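PDB 7AE5: phenolic acid decarboxylase from Sedimentibacter hydroxybenzoicus, which catalyses the reversible, non-oxidative decarboxylation of 4-hydroxybenzoate and 3,4-dihydroxybenzoate under anaerobic conditions, using prenylated FMN and manganese. Local coordinates for residues 6-10 / 256-260; 38-42 / 309-315; 47-53 / 64-70; 379-383 / 421-426. All coordinates share one frame; numbering follows the deposited sequence.

Contact 1. Residues 6-10 / 256-260; sequences KDLRE and GSEVV
Arg-9 and Glu-258 meet side-on, the carboxylate lying at the edge of the guanidinium with the two planes only 21° apart. Each oxygen takes one N-H: NE of Arg-9 gives to OE2 of Glu-258 at 2.8 Å, and NH2 of Arg-9 gives to OE1 at 3.0 Å, both oxygens being met on their syn side. An extended run from CG to NE carries the arginine head out from the helix start, while Glu-258 bends at chi2 (-93°) to turn its carboxylate toward it. Two nearly straight bonds fix the rotation of both flat groups, a grip that the paired donors of arginine suit well. OE1 of Glu-258 also accepts from the backbone N of Ile-304, and NH2 of Arg-9 reaches Thr-301 O. Beside this pair, CB of Asp-7 rests 3.5 Å from the carbonyl O of Gly-256. Asp-7 is the N-cap: its OD1 accepts from Glu-10 N (2.9 Å), and OD2 forms a salt bridge with Arg-300, which also bonds weakly to Gly-256 O. The contact sets the start of helix 8-17 against the bulged entry to strand 259-265, which runs between strands 201-207 and 287-299, with strand 304-306 alongside Leu-8 and Arg-9.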
loop_
_atom_site.group_PDB
_atom_site.type_symbol
_atom_site.label_atom_id
_atom_site.label_comp_id
_atom_site.label_asym_id
_atom_site.label_seq_id
_atom_site.Cartn_x
_atom_site.Cartn_y
_atom_site.Cartn_z
ATOM N N LYS C 6 31.649 41.308 -22.333
ATOM C CA LYS C 6 33.069 40.980 -22.310
ATOM C C LYS C 6 33.600 40.752 -20.902
ATOM O O LYS C 6 34.674 40.158 -20.750
ATOM C CB LYS C 6 33.878 42.092 -22.984
ATOM C CG LYS C 6 34.276 41.798 -24.422
ATOM C CD LYS C 6 35.523 42.574 -24.813
ATOM C CE LYS C 6 35.360 44.061 -24.534
ATOM N NZ LYS C 6 36.289 44.893 -25.352
ATOM N N ASP C 7 32.884 41.208 -19.878
ATOM C CA ASP C 7 33.312 41.051 -18.493
ATOM C C ASP C 7 32.101 41.264 -17.589
ATOM O O ASP C 7 30.961 41.344 -18.058
ATOM C CB ASP C 7 34.467 42.008 -18.162
ATOM C CG ASP C 7 34.148 43.460 -18.490
ATOM O OD1 ASP C 7 32.975 43.874 -18.378
ATOM O OD2 ASP C 7 35.085 44.197 -18.866
ATOM N N LEU C 8 32.354 41.361 -16.283
ATOM C CA LEU C 8 31.278 41.578 -15.324
ATOM C C LEU C 8 30.804 43.025 -15.312
ATOM O O LEU C 8 29.612 43.280 -15.099
ATOM C CB LEU C 8 31.740 41.162 -13.924
ATOM C CG LEU C 8 30.851 41.531 -12.735
ATOM C CD1 LEU C 8 29.696 40.552 -12.606
ATOM C CD2 LEU C 8 31.666 41.576 -11.452
ATOM N N ARG C 9 31.710 43.978 -15.550
ATOM C CA ARG C 9 31.347 45.391 -15.472
ATOM C C ARG C 9 30.333 45.766 -16.543
ATOM O O ARG C 9 29.416 46.556 -16.289
ATOM C CB ARG C 9 32.598 46.258 -15.591
ATOM C CG ARG C 9 33.658 45.915 -14.570
ATOM C CD ARG C 9 34.817 46.887 -14.612
ATOM N NE ARG C 9 35.805 46.581 -13.585
ATOM C CZ ARG C 9 36.731 47.429 -13.160
ATOM N NH1 ARG C 9 36.826 48.652 -13.655
ATOM N NH2 ARG C 9 37.582 47.041 -12.214
ATOM N N GLU C 10 30.489 45.223 -17.753
ATOM C CA GLU C 10 29.483 45.440 -18.786
ATOM C C GLU C 10 28.130 44.893 -18.351
ATOM O O GLU C 10 27.095 45.536 -18.558
ATOM C CB GLU C 10 29.926 44.794 -20.099
ATOM C CG GLU C 10 30.936 45.612 -20.889
ATOM C CD GLU C 10 31.536 44.835 -22.046
ATOM O OE1 GLU C 10 30.927 43.829 -22.467
ATOM O OE2 GLU C 10 32.617 45.231 -22.534
ATOM N N GLY C 256 38.870 39.123 -19.135
ATOM C CA GLY C 256 38.249 40.189 -18.379
ATOM C C GLY C 256 37.942 39.927 -16.920
ATOM O O GLY C 256 37.186 40.704 -16.326
ATOM N N SER C 257 38.495 38.877 -16.317
ATOM C CA SER C 257 38.252 38.640 -14.901
ATOM C C SER C 257 38.749 39.802 -14.057
ATOM O O SER C 257 39.796 40.398 -14.332
ATOM C CB SER C 257 38.933 37.357 -14.440
ATOM O OG SER C 257 38.596 36.283 -15.288
ATOM N N GLU C 258 37.993 40.106 -13.006
ATOM C CA GLU C 258 38.410 41.156 -12.089
ATOM C C GLU C 258 39.651 40.741 -11.311
ATOM O O GLU C 258 40.549 41.560 -11.089
ATOM C CB GLU C 258 37.265 41.501 -11.144
ATOM C CG GLU C 258 36.039 42.049 -11.852
ATOM C CD GLU C 258 36.038 43.560 -11.920
ATOM O OE1 GLU C 258 36.978 44.183 -11.387
ATOM O OE2 GLU C 258 35.092 44.127 -12.500
ATOM N N VAL C 259 39.719 39.479 -10.890
ATOM C CA VAL C 259 40.834 38.958 -10.106
ATOM C C VAL C 259 41.168 37.562 -10.614
ATOM O O VAL C 259 40.271 36.772 -10.923
ATOM C CB VAL C 259 40.505 38.924 -8.595
ATOM C CG1 VAL C 259 41.673 38.369 -7.798
ATOM C CG2 VAL C 259 40.129 40.307 -8.082
ATOM N N VAL C 260 42.462 37.259 -10.710
ATOM C CA VAL C 260 42.941 35.925 -11.056
ATOM C C VAL C 260 43.933 35.486 -9.988
ATOM O O VAL C 260 44.889 36.208 -9.689
ATOM C CB VAL C 260 43.596 35.884 -12.450
ATOM C CG1 VAL C 260 44.080 34.476 -12.764
ATOM C CG2 VAL C 260 42.620 36.364 -13.514
#

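Contact 2. Residues 38-42 / 309-315; sequences GRAAA and YLGIPWT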
loop_
_atom_site.group_PDB
_atom_site.type_symbol
_atom_site.label_atom_id
_atom_site.label_comp_id
_atom_site.label_asym_id
_atom_site.label_seq_id
_atom_site.Cartn_x
_atom_site.Cartn_y
_atom_site.Cartn_z
ATOM N N GLY C 38 22.669 40.121 0.841
ATOM C CA GLY C 38 22.470 39.041 -0.112
ATOM C C GLY C 38 21.244 38.207 0.208
ATOM O O GLY C 38 20.475 37.846 -0.686
ATOM N N ARG C 39 21.045 37.893 1.490
ATOM C CA ARG C 39 19.814 37.230 1.907
ATOM C C ARG C 39 18.603 38.121 1.664
ATOM O O ARG C 39 17.563 37.652 1.184
ATOM C CB ARG C 39 19.908 36.839 3.382
ATOM C CG ARG C 39 18.639 36.234 3.966
ATOM C CD ARG C 39 18.466 34.784 3.551
ATOM N NE ARG C 39 17.699 34.653 2.318
ATOM C CZ ARG C 39 17.433 33.498 1.725
ATOM N NH1 ARG C 39 17.868 32.351 2.221
ATOM N NH2 ARG C 39 16.712 33.493 0.607
ATOM N N ALA C 40 18.721 39.412 1.984
ATOM C CA ALA C 40 17.598 40.328 1.818
ATOM C C ALA C 40 17.201 40.449 0.353
ATOM O O ALA C 40 16.012 40.419 0.015
ATOM C CB ALA C 40 17.947 41.699 2.396
ATOM N N ALA C 41 18.190 40.596 -0.535
ATOM C CA ALA C 41 17.893 40.678 -1.961
ATOM C C ALA C 41 17.230 39.400 -2.455
ATOM O O ALA C 41 16.313 39.448 -3.283
ATOM C CB ALA C 41 19.170 40.963 -2.750
ATOM N N ALA C 42 17.677 38.245 -1.955
ATOM C CA ALA C 42 17.021 36.990 -2.300
ATOM C C ALA C 42 15.581 36.971 -1.805
ATOM O O ALA C 42 14.695 36.419 -2.468
ATOM C CB ALA C 42 17.806 35.811 -1.720
ATOM N N TYR C 309 25.918 34.859 -2.017
ATOM C CA TYR C 309 25.298 34.368 -0.797
ATOM C C TYR C 309 24.431 33.156 -1.110
ATOM O O TYR C 309 23.697 33.143 -2.103
ATOM C CB TYR C 309 24.438 35.438 -0.116
ATOM C CG TYR C 309 23.672 34.880 1.068
ATOM C CD1 TYR C 309 24.304 34.658 2.285
ATOM C CD2 TYR C 309 22.328 34.541 0.957
ATOM C CE1 TYR C 309 23.617 34.136 3.363
ATOM C CE2 TYR C 309 21.633 34.016 2.029
ATOM C CZ TYR C 309 22.284 33.815 3.230
ATOM O OH TYR C 309 21.602 33.291 4.306
ATOM N N LEU C 310 24.513 32.143 -0.252
ATOM C CA LEU C 310 23.622 30.997 -0.320
ATOM C C LEU C 310 23.104 30.683 1.076
ATOM O O LEU C 310 23.798 30.882 2.078
ATOM C CB LEU C 310 24.310 29.759 -0.930
ATOM C CG LEU C 310 25.158 28.839 -0.048
ATOM C CD1 LEU C 310 25.473 27.555 -0.798
ATOM C CD2 LEU C 310 26.440 29.531 0.384
ATOM N N GLY C 311 21.864 30.209 1.127
ATOM C CA GLY C 311 21.215 29.878 2.378
ATOM C C GLY C 311 20.027 28.976 2.141
ATOM O O GLY C 311 20.101 28.047 1.329
ATOM N N ILE C 312 18.924 29.234 2.833
ATOM C CA ILE C 312 17.696 28.481 2.599
ATOM C C ILE C 312 17.152 28.883 1.233
ATOM O O ILE C 312 16.923 30.076 0.984
ATOM C CB ILE C 312 16.670 28.714 3.718
ATOM C CG1 ILE C 312 17.107 27.979 4.989
ATOM C CG2 ILE C 312 15.288 28.255 3.275
ATOM C CD1 ILE C 312 16.565 28.579 6.267
ATOM N N PRO C 313 16.952 27.932 0.320
ATOM C CA PRO C 313 16.523 28.284 -1.038
ATOM C C PRO C 313 15.167 28.977 -1.038
ATOM O O PRO C 313 14.334 28.754 -0.158
ATOM C CB PRO C 313 16.458 26.926 -1.750
ATOM C CG PRO C 313 17.344 26.032 -0.944
ATOM C CD PRO C 313 17.177 26.485 0.471
ATOM N N TRP C 314 14.946 29.825 -2.043
ATOM C CA TRP C 314 15.904 30.067 -3.123
ATOM C C TRP C 314 16.856 31.216 -2.807
ATOM O O TRP C 314 16.468 32.214 -2.197
ATOM C CB TRP C 314 15.170 30.365 -4.435
ATOM C CG TRP C 314 14.865 29.152 -5.265
ATOM C CD1 TRP C 314 14.426 27.938 -4.817
ATOM C CD2 TRP C 314 14.977 29.037 -6.689
ATOM N NE1 TRP C 314 14.259 27.076 -5.875
ATOM C CE2 TRP C 314 14.592 27.726 -7.035
ATOM C CE3 TRP C 314 15.372 29.914 -7.704
ATOM C CZ2 TRP C 314 14.586 27.274 -8.353
ATOM C CZ3 TRP C 314 15.366 29.462 -9.013
ATOM C CH2 TRP C 314 14.973 28.155 -9.325
ATOM N N THR C 315 18.109 31.058 -3.221
ATOM C CA THR C 315 19.080 32.146 -3.194
ATOM C C THR C 315 19.695 32.210 -4.590
ATOM O O THR C 315 19.183 31.627 -5.553
ATOM C CB THR C 315 20.132 31.964 -2.088
ATOM O OG1 THR C 315 20.898 30.780 -2.327
ATOM C CG2 THR C 315 19.474 31.867 -0.717
#
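Arg-39 lays its aliphatic chain along Tyr-309 and pushes its guanidinium into the bend of residues 309-315, where the packing is tightest. CB and CD of Arg-39 both approach CE2 of Tyr-309 to 3.6 Å, with ring and guanidinium planes 73° apart. Bends at chi2 (78°) and chi3 (-91°) curl the chain round the ring to the loop carbonyls. There NH1 of Arg-39 gives a nearly straight bond of 2.8 Å to Ile-312 O, in the carbonyl plane and on a lone pair; the bond from NH2 of Arg-39 to Trp-314 O, 3.1 Å, is weak. CG2 of Thr-315 lies over one guanidinium face, 3.4 Å from NH1 of Arg-39. A multi-donor side chain suits a strandless loop offering carbonyl oxygens. Gly-38, with no side chain, brings its backbone against the tyrosine, its C 3.9 Å from CD2 of Tyr-309. The looser end is at Ala-42, whose CB stands 3.9 Å from Trp-314 O. Leu-458 of a second subunit packs on partly exposed Ile-312, and Thr-464 of the same subunit on Arg-39. Here an N-terminal helix holds the irregular connection, with a cis peptide before Trp-314, from strand 304-306, edge of the UbiD N-terminal mixed sheet, to helix 316-320.

Contact 3. Residues 47-53 / 64-70; sequences NQPAVFF and VTNVHGS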
loop_
_atom_site.group_PDB
_atom_site.type_symbol
_atom_site.label_atom_id
_atom_site.label_comp_id
_atom_site.label_asym_id
_atom_site.label_seq_id
_atom_site.Cartn_x
_atom_site.Cartn_y
_atom_site.Cartn_z
ATOM N N ASN C 47 12.002 39.970 -9.244
ATOM C CA ASN C 47 12.785 41.119 -9.705
ATOM C C ASN C 47 13.973 41.400 -8.791
ATOM O O ASN C 47 14.429 42.542 -8.691
ATOM C CB ASN C 47 11.916 42.373 -9.833
ATOM C CG ASN C 47 10.746 42.176 -10.769
ATOM O OD1 ASN C 47 10.856 42.402 -11.974
ATOM N ND2 ASN C 47 9.615 41.748 -10.219
ATOM N N GLN C 48 14.478 40.368 -8.123
ATOM C CA GLN C 48 15.539 40.557 -7.145
ATOM C C GLN C 48 16.775 41.143 -7.817
ATOM O O GLN C 48 17.269 40.575 -8.800
ATOM C CB GLN C 48 15.887 39.234 -6.466
ATOM C CG GLN C 48 14.700 38.535 -5.830
ATOM C CD GLN C 48 14.244 37.339 -6.629
ATOM O OE1 GLN C 48 13.860 37.467 -7.792
ATOM N NE2 GLN C 48 14.279 36.163 -6.010
ATOM N N PRO C 49 17.295 42.265 -7.333
ATOM C CA PRO C 49 18.458 42.886 -7.964
ATOM C C PRO C 49 19.765 42.391 -7.365
ATOM O O PRO C 49 19.807 41.781 -6.294
ATOM C CB PRO C 49 18.251 44.372 -7.649
ATOM C CG PRO C 49 17.621 44.345 -6.287
ATOM C CD PRO C 49 16.783 43.077 -6.216
ATOM N N ALA C 50 20.841 42.657 -8.094
ATOM C CA ALA C 50 22.169 42.548 -7.520
ATOM C C ALA C 50 22.424 43.752 -6.623
ATOM O O ALA C 50 21.841 44.824 -6.806
ATOM C CB ALA C 50 23.232 42.462 -8.615
ATOM N N VAL C 51 23.289 43.567 -5.632
ATOM C CA VAL C 51 23.578 44.601 -4.648
ATOM C C VAL C 51 25.066 44.919 -4.708
ATOM O O VAL C 51 25.904 44.020 -4.583
ATOM C CB VAL C 51 23.155 44.171 -3.233
ATOM C CG1 VAL C 51 23.508 45.245 -2.226
ATOM C CG2 VAL C 51 21.661 43.884 -3.198
ATOM N N PHE C 52 25.386 46.197 -4.899
ATOM C CA PHE C 52 26.754 46.663 -5.092
ATOM C C PHE C 52 27.156 47.525 -3.902
ATOM O O PHE C 52 26.509 48.539 -3.619
ATOM C CB PHE C 52 26.869 47.450 -6.398
ATOM C CG PHE C 52 28.282 47.742 -6.817
ATOM C CD1 PHE C 52 28.929 48.884 -6.373
ATOM C CD2 PHE C 52 28.958 46.884 -7.667
ATOM C CE1 PHE C 52 30.227 49.159 -6.762
ATOM C CE2 PHE C 52 30.256 47.153 -8.061
ATOM C CZ PHE C 52 30.891 48.292 -7.607
ATOM N N PHE C 53 28.220 47.121 -3.211
ATOM C CA PHE C 53 28.736 47.852 -2.059
ATOM C C PHE C 53 29.984 48.619 -2.476
ATOM O O PHE C 53 31.000 48.012 -2.830
ATOM C CB PHE C 53 29.059 46.908 -0.902
ATOM C CG PHE C 53 27.890 46.097 -0.433
ATOM C CD1 PHE C 53 27.575 44.896 -1.043
ATOM C CD2 PHE C 53 27.106 46.534 0.621
ATOM C CE1 PHE C 53 26.505 44.147 -0.613
ATOM C CE2 PHE C 53 26.032 45.786 1.056
ATOM C CZ PHE C 53 25.733 44.593 0.437
ATOM N N VAL C 64 30.098 42.968 -4.953
ATOM C CA VAL C 64 28.800 42.840 -5.602
ATOM C C VAL C 64 28.276 41.429 -5.359
ATOM O O VAL C 64 29.038 40.456 -5.402
ATOM C CB VAL C 64 28.874 43.170 -7.112
ATOM C CG1 VAL C 64 29.637 42.101 -7.880
ATOM C CG2 VAL C 64 27.475 43.364 -7.688
ATOM N N THR C 65 26.981 41.322 -5.069
ATOM C CA THR C 65 26.375 40.044 -4.724
ATOM C C THR C 65 24.990 39.950 -5.352
ATOM O O THR C 65 24.414 40.949 -5.788
ATOM C CB THR C 65 26.288 39.854 -3.201
ATOM O OG1 THR C 65 25.990 38.486 -2.901
ATOM C CG2 THR C 65 25.210 40.748 -2.608
ATOM N N ASN C 66 24.465 38.721 -5.387
ATOM C CA ASN C 66 23.166 38.421 -5.997
ATOM C C ASN C 66 23.142 38.822 -7.470
ATOM O O ASN C 66 22.127 39.294 -7.989
ATOM C CB ASN C 66 22.019 39.083 -5.230
ATOM C CG ASN C 66 20.712 38.322 -5.363
ATOM O OD1 ASN C 66 20.680 37.098 -5.237
ATOM N ND2 ASN C 66 19.627 39.043 -5.626
ATOM N N VAL C 67 24.273 38.628 -8.152
ATOM C CA VAL C 67 24.376 39.007 -9.557
ATOM C C VAL C 67 23.456 38.144 -10.414
ATOM O O VAL C 67 22.765 38.649 -11.308
ATOM C CB VAL C 67 25.841 38.919 -10.022
ATOM C CG1 VAL C 67 25.940 39.101 -11.528
ATOM C CG2 VAL C 67 26.692 39.949 -9.295
ATOM N N HIS C 68 23.425 36.839 -10.155
ATOM C CA HIS C 68 22.573 35.906 -10.882
ATOM C C HIS C 68 21.224 35.678 -10.205
ATOM O O HIS C 68 20.454 34.831 -10.665
ATOM C CB HIS C 68 23.276 34.553 -11.041
ATOM C CG HIS C 68 24.372 34.544 -12.061
ATOM N ND1 HIS C 68 25.627 35.054 -11.810
ATOM C CD2 HIS C 68 24.409 34.062 -13.327
ATOM C CE1 HIS C 68 26.386 34.899 -12.880
ATOM N NE2 HIS C 68 25.671 34.300 -13.815
ATOM N N GLY C 69 20.916 36.410 -9.137
ATOM C CA GLY C 69 19.843 36.008 -8.244
ATOM C C GLY C 69 18.420 36.409 -8.583
ATOM O O GLY C 69 17.678 36.836 -7.694
ATOM N N SER C 70 18.018 36.256 -9.842
ATOM C CA SER C 70 16.639 36.499 -10.253
ATOM C C SER C 70 16.507 36.120 -11.718
ATOM O O SER C 70 17.489 36.116 -12.465
ATOM C CB SER C 70 16.216 37.959 -10.049
ATOM O OG SER C 70 16.860 38.826 -10.969
#
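Gln-48 folds back over the turn at Gly-69 and Ser-70. Its CB sits 3.2 Å from Gly-69 O; CG follows at 3.9 Å from that oxygen, and the bend at chi2 (106°) brings CD back to 3.6 Å. At the tip the branches part: OE1 of Gln-48 lies 3.3 Å from CB of Ser-70, while NE2 makes a weak hydrogen bond to the hydroxyl of Tyr-319. Glutamine suits this place because its methylenes can pack while its amide reaches a polar partner. The backbone O of Gln-48 is 2.8 Å from OG of Ser-70, which also caps the following helix at Asn-73 N. ND2 of Asn-66 donates to Pro-49 O at 2.8 Å, from above the carbonyl plane. Regular pairing then begins: Val-51 and Thr-65 form an antiparallel hydrogen-bonded pair, Val-51 N to Thr-65 O and Thr-65 N to Val-51 O both 2.9 Å, followed by the non-hydrogen-bonded pair Phe-52 and Val-64. CD2 of Phe-52 meets CB of Val-64 at 3.8 Å, and the edge of Phe-53 meets CG2 of Thr-65. In this buried contact, backbone pairing flanked by mainly apolar side chains thus gives way, past the strand ends, to Asn-66 and Ser-70 side chains as partners for main-chain carbonyls.

Contact 4. Residues 379-383 / 421-426; sequences MPYSK and PGMPLD
The short helix 378-381 comes against the extended chain at Pro-421 and Gly-422, with the CA atoms of Pro-380 and Gly-422 4.3 Å apart and a CA-H...O contact of 3.1 Å from Gly-422 CA to Pro-380 O. On one side of this crossing CG of Met-379 touches CG of Pro-421 at 3.7 Å, an unbranched chain against a compact ring. On the other, Met-423 folds over Tyr-381. CG of Met-423 stands above the Tyr-381 ring, 3.7 Å from its centroid and 3° off the normal, a CH-pi contact. Bends at chi2 (-61°) and chi3 (-84°) then curl the chain across the same face: SD makes a Met-aromatic contact, and CE of Met-423 comes to 3.5 Å from CZ of Tyr-381. Methionine suits this place because its flexible, polarisable chain can follow a flat ring. His-377 stacks with the tyrosine as well. Both segments belong to the C-terminal domain of the UbiD fold, where they border its mixed sheet: helix 378-381 leads into strand 384-388, and residues 421-426 leave strand 414-421 through a type I turn from Met-423 to Asp-426. Leu-425, in that turn, sends CD2 to within 4.2 Å of OH of Tyr-381; its side chain is also about 6 Å from that of Glu-278, the predicted proton donor. Farther on, Lys-383 reaches Asp-426 with NZ 2.8 Å from OD2, a salt bridge made on the syn side of the carboxylate. The same oxygen accepts from His-435, and NZ also bonds to Val-408 O of a second subunit, giving this buried ammonium a partner across the interface.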
loop_
_atom_site.group_PDB
_atom_site.type_symbol
_atom_site.label_atom_id
_atom_site.label_comp_id
_atom_site.label_asym_id
_atom_site.label_seq_id
_atom_site.Cartn_x
_atom_site.Cartn_y
_atom_site.Cartn_z
ATOM N N MET C 379 18.313 9.290 -12.316
ATOM C CA MET C 379 18.287 8.023 -11.592
ATOM C C MET C 379 18.587 8.194 -10.108
ATOM O O MET C 379 17.780 7.754 -9.278
ATOM C CB MET C 379 19.266 7.011 -12.194
ATOM C CG MET C 379 19.108 5.618 -11.632
ATOM S SD MET C 379 19.973 4.385 -12.600
ATOM C CE MET C 379 18.876 4.333 -13.976
ATOM N N PRO C 380 19.730 8.795 -9.712
ATOM C CA PRO C 380 20.008 8.913 -8.276
ATOM C C PRO C 380 19.457 10.185 -7.646
ATOM O O PRO C 380 19.195 10.207 -6.441
ATOM C CB PRO C 380 21.539 8.887 -8.223
ATOM C CG PRO C 380 21.949 9.542 -9.487
ATOM C CD PRO C 380 20.898 9.216 -10.514
ATOM N N TYR C 381 19.277 11.248 -8.431
ATOM C CA TYR C 381 18.884 12.538 -7.869
ATOM C C TYR C 381 17.371 12.708 -7.766
ATOM O O TYR C 381 16.857 13.120 -6.721
ATOM C CB TYR C 381 19.458 13.683 -8.712
ATOM C CG TYR C 381 20.861 14.104 -8.347
ATOM C CD1 TYR C 381 21.965 13.484 -8.920
ATOM C CD2 TYR C 381 21.082 15.130 -7.438
ATOM C CE1 TYR C 381 23.250 13.873 -8.595
ATOM C CE2 TYR C 381 22.362 15.524 -7.107
ATOM C CZ TYR C 381 23.442 14.894 -7.688
ATOM O OH TYR C 381 24.720 15.283 -7.360
ATOM N N SER C 382 16.652 12.404 -8.840
ATOM C CA SER C 382 15.265 12.829 -8.993
ATOM C C SER C 382 14.365 11.974 -8.110
ATOM O O SER C 382 14.173 10.783 -8.375
ATOM C CB SER C 382 14.857 12.732 -10.458
ATOM O OG SER C 382 15.479 13.759 -11.209
ATOM N N LYS C 383 13.808 12.581 -7.064
ATOM C CA LYS C 383 12.932 11.882 -6.130
ATOM C C LYS C 383 11.455 12.148 -6.388
ATOM O O LYS C 383 10.637 11.227 -6.282
ATOM C CB LYS C 383 13.277 12.271 -4.690
ATOM C CG LYS C 383 12.433 11.571 -3.641
ATOM C CD LYS C 383 12.866 11.947 -2.235
ATOM C CE LYS C 383 12.682 13.434 -1.979
ATOM N NZ LYS C 383 13.165 13.838 -0.630
ATOM N N PRO C 421 17.754 4.151 -6.412
ATOM C CA PRO C 421 18.971 4.921 -6.139
ATOM C C PRO C 421 18.633 6.301 -5.601
ATOM O O PRO C 421 17.622 6.906 -5.966
ATOM C CB PRO C 421 19.660 5.006 -7.507
ATOM C CG PRO C 421 19.068 3.900 -8.305
ATOM C CD PRO C 421 17.651 3.801 -7.839
ATOM N N GLY C 422 19.490 6.791 -4.713
ATOM C CA GLY C 422 19.303 8.109 -4.145
ATOM C C GLY C 422 20.603 8.873 -4.016
ATOM O O GLY C 422 21.645 8.433 -4.513
ATOM N N MET C 423 20.553 10.027 -3.354
ATOM C CA MET C 423 21.747 10.802 -3.081
ATOM C C MET C 423 21.806 11.133 -1.597
ATOM O O MET C 423 20.787 11.498 -0.999
ATOM C CB MET C 423 21.777 12.097 -3.909
ATOM C CG MET C 423 22.183 11.895 -5.364
ATOM S SD MET C 423 23.843 11.210 -5.534
ATOM C CE MET C 423 24.844 12.690 -5.411
ATOM N N PRO C 424 22.981 11.005 -0.974
ATOM C CA PRO C 424 23.074 11.278 0.470
ATOM C C PRO C 424 22.763 12.716 0.834
ATOM O O PRO C 424 22.307 12.975 1.956
ATOM C CB PRO C 424 24.529 10.913 0.806
ATOM C CG PRO C 424 25.010 10.089 -0.350
ATOM C CD PRO C 424 24.269 10.584 -1.546
ATOM N N LEU C 425 22.986 13.663 -0.082
ATOM C CA LEU C 425 22.713 15.069 0.196
ATOM C C LEU C 425 21.233 15.353 0.419
ATOM O O LEU C 425 20.895 16.448 0.879
ATOM C CB LEU C 425 23.254 15.941 -0.939
ATOM C CG LEU C 425 22.971 15.495 -2.374
ATOM C CD1 LEU C 425 21.663 16.079 -2.892
ATOM C CD2 LEU C 425 24.136 15.877 -3.278
ATOM N N ASP C 426 20.354 14.408 0.092
ATOM C CA ASP C 426 18.953 14.457 0.489
ATOM C C ASP C 426 18.877 13.976 1.934
ATOM O O ASP C 426 18.939 12.767 2.190
ATOM C CB ASP C 426 18.103 13.591 -0.448
ATOM C CG ASP C 426 16.622 13.589 -0.090
ATOM O OD1 ASP C 426 16.232 14.163 0.949
ATOM O OD2 ASP C 426 15.838 12.996 -0.862
#

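From the N terminus, residues 6-10 open contact 1, which closes only at 256-260 and ties the first helix to the antiparallel sheet of the flavin-binding domain. Residues 38-42 begin contact 2 inside that loop, but its partner 309-315 lies beyond it, so contacts 1 and 2 cross; contact 2 ties helix 33-43 to the connection after strand 304-306. Contact 3, pairing the two middle strands of the four-stranded sheet, nests within both, and it touches both in space: Leu-8 packs on Val-64 and Val-67, and Ala-41 lies against Gln-48 and Asn-66. Contact 4 follows in series, closing a 38-residue separation within the C-terminal domain. Contacts 2, 3 and 4 all touch the second subunit.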